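NADP-dependent alcohol dehydrogenase (Entamoeba histolytica, PDB 2OUI) catalyses the NADP-dependent interconversion of alcohols and their aldehydes or ketones, probably using the zinc ion bound in each subunit of its tetramer. Local coordinates at residues A[240-245]-A[263-268]. The protein carries 1 engineered substitution. Residues are numbered along the deposited sequence; the frame is centred on the assembly and turned at random.
Sequences VIAGGD and GNVNYL. With EDO (1,2-ethanediol), chain I.
Two neighbouring parallel strands of the Rossmann-type cofactor domain meet at their C-terminal ends, where Ile241 and Asn264 form the last bridge before both chains turn into loops. Both backbone polar atoms of Ile241 bond across to 263-268: its N donates to Gly263 O (2.9 Å), and its O accepts a nearly straight bond from Val265 N (2.9 Å, 172° at the hydrogen). On the sheet face that Ile241 and Asn264 share, Ile241 CG2 lies 3.3 Å from Asn264 OD1. Asn264 has CG anti to its own N (chi1 173°); its OD1 accepts from Asn266 N in an Asx turn, the N-H coming from above the carbonyl plane, while Asn264 ND2 donates to Asn266 O (3.0 Å), in that carbonyl's plane on a lone pair, and also to Gly284 O of the second subunit. Beyond the strands, Asn266 bridges the two loops: its CG sits against Gly243 CA at 3.7 Å, and ND2 makes a weak bond to Gly244 O. One water also links the loops, accepting from Asn266 ND2 and donating to Gly243 O and Asp245 O. On the Val240 side of the sheet, Ala242 CB touches Val265 CG2 at 4.2 Å. An ethanediol, probably from the crystallisation liquor, bonds to the backbone of the second loop, giving its O1 proton to Val265 O and accepting from Tyr267 N; it also bonds to Ser39 OG. Such strand ends line the cofactor cleft in this family; a nitrate, probably from the same source, lies about 5 Å from the Asn266 side chain and the zinc ion about 10 Å away. Helix 248-255 covers the Ile241 face, helix 177-188 packs on Val240, Ala242 and Val265, and strands 170-173 and 288-292 flank the pair within the six-stranded sheet.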
loop_
_atom_site.group_PDB
_atom_site.type_symbol
_atom_site.label_atom_id
_atom_site.label_comp_id
_atom_site.label_asym_id
_atom_site.label_seq_id
_atom_site.Cartn_x
_atom_site.Cartn_y
_atom_site.Cartn_z
ATOM N N VAL A 240 0.906 12.199 14.675
ATOM C CA VAL A 240 0.804 13.298 13.700
ATOM C C VAL A 240 1.491 14.510 14.321
ATOM O O VAL A 240 1.303 14.813 15.506
ATOM C CB VAL A 240 -0.677 13.678 13.390
ATOM C CG1 VAL A 240 -0.716 14.823 12.384
ATOM C CG2 VAL A 240 -1.479 12.469 12.870
ATOM N N ILE A 241 2.338 15.176 13.538
ATOM C CA ILE A 241 2.981 16.398 13.994
ATOM C C ILE A 241 2.357 17.527 13.196
ATOM O O ILE A 241 2.418 17.538 11.961
ATOM C CB ILE A 241 4.508 16.404 13.778
ATOM C CG1 ILE A 241 5.175 15.277 14.573
ATOM C CG2 ILE A 241 5.060 17.746 14.208
ATOM C CD1 ILE A 241 6.667 15.148 14.319
ATOM N N ALA A 242 1.698 18.438 13.906
ATOM C CA ALA A 242 0.974 19.531 13.274
ATOM C C ALA A 242 1.343 20.883 13.868
ATOM O O ALA A 242 0.646 21.880 13.662
ATOM C CB ALA A 242 -0.528 19.287 13.351
ATOM N N GLY A 243 2.469 20.927 14.561
ATOM C CA GLY A 243 2.941 22.173 15.151
ATOM C C GLY A 243 4.253 21.904 15.836
ATOM O O GLY A 243 4.811 20.816 15.701
ATOM N N GLY A 244 4.763 22.894 16.559
ATOM C CA GLY A 244 6.028 22.748 17.266
ATOM C C GLY A 244 7.186 23.216 16.409
ATOM O O GLY A 244 7.030 24.087 15.557
ATOM N N ASP A 245 8.354 22.632 16.635
ATOM C CA ASP A 245 9.556 23.043 15.921
ATOM C C ASP A 245 10.349 21.820 15.483
ATOM O O ASP A 245 9.816 20.719 15.515
ATOM C CB ASP A 245 10.385 24.005 16.786
ATOM C CG ASP A 245 10.810 23.400 18.100
ATOM O OD1 ASP A 245 10.798 22.182 18.284
ATOM O OD2 ASP A 245 11.203 24.252 19.029
ATOM N N GLY A 263 3.490 11.197 10.911
ATOM C CA GLY A 263 3.069 12.021 9.786
ATOM C C GLY A 263 3.176 13.510 10.103
ATOM O O GLY A 263 2.393 14.045 10.879
ATOM N N ASN A 264 4.168 14.187 9.525
ATOM C CA ASN A 264 4.328 15.602 9.787
ATOM C C ASN A 264 3.708 16.456 8.684
ATOM O O ASN A 264 3.902 16.171 7.487
ATOM C CB ASN A 264 5.792 15.997 9.860
ATOM C CG ASN A 264 5.940 17.519 9.967
ATOM O OD1 ASN A 264 5.540 18.094 10.987
ATOM N ND2 ASN A 264 6.448 18.181 8.899
ATOM N N VAL A 265 2.962 17.490 9.086
ATOM C CA VAL A 265 2.434 18.471 8.125
ATOM C C VAL A 265 2.832 19.879 8.553
ATOM O O VAL A 265 2.467 20.840 7.889
ATOM C CB VAL A 265 0.884 18.404 7.978
ATOM C CG1 VAL A 265 0.483 17.190 7.116
ATOM C CG2 VAL A 265 0.204 18.357 9.359
ATOM N N ASN A 266 3.555 20.004 9.670
ATOM C CA ASN A 266 4.059 21.311 10.087
ATOM C C ASN A 266 5.126 21.858 9.152
ATOM O O ASN A 266 6.095 21.166 8.796
ATOM C CB ASN A 266 4.635 21.260 11.506
ATOM C CG ASN A 266 4.878 22.648 12.075
ATOM O OD1 ASN A 266 4.111 23.577 11.825
ATOM N ND2 ASN A 266 5.904 22.780 12.868
ATOM N N TYR A 267 4.921 23.099 8.732
ATOM C CA TYR A 267 5.906 23.858 7.970
ATOM C C TYR A 267 6.945 24.389 8.964
ATOM O O TYR A 267 6.629 25.220 9.838
ATOM C CB TYR A 267 5.151 24.959 7.225
ATOM C CG TYR A 267 5.928 26.105 6.572
ATOM C CD1 TYR A 267 5.227 27.211 6.111
ATOM C CD2 TYR A 267 7.327 26.103 6.433
ATOM C CE1 TYR A 267 5.863 28.270 5.519
ATOM C CE2 TYR A 267 7.998 27.209 5.830
ATOM C CZ TYR A 267 7.231 28.270 5.371
ATOM O OH TYR A 267 7.791 29.392 4.775
ATOM N N LEU A 268 8.164 23.852 8.878
ATOM C CA LEU A 268 9.242 24.176 9.811
ATOM C C LEU A 268 10.009 25.427 9.394
ATOM O O LEU A 268 10.651 25.455 8.338
ATOM C CB LEU A 268 10.207 22.992 9.932
ATOM C CG LEU A 268 9.528 21.657 10.222
ATOM C CD1 LEU A 268 10.465 20.486 9.907
ATOM C CD2 LEU A 268 9.038 21.563 11.669
HETATM C C1 EDO I . 0.661 24.270 7.892
HETATM O O1 EDO I . 1.802 23.696 8.547
HETATM C C2 EDO I . 0.273 25.580 8.575
HETATM O O2 EDO I . 1.403 26.357 9.018
HETATM O O HOH W 1 7.206 20.446 14.229
#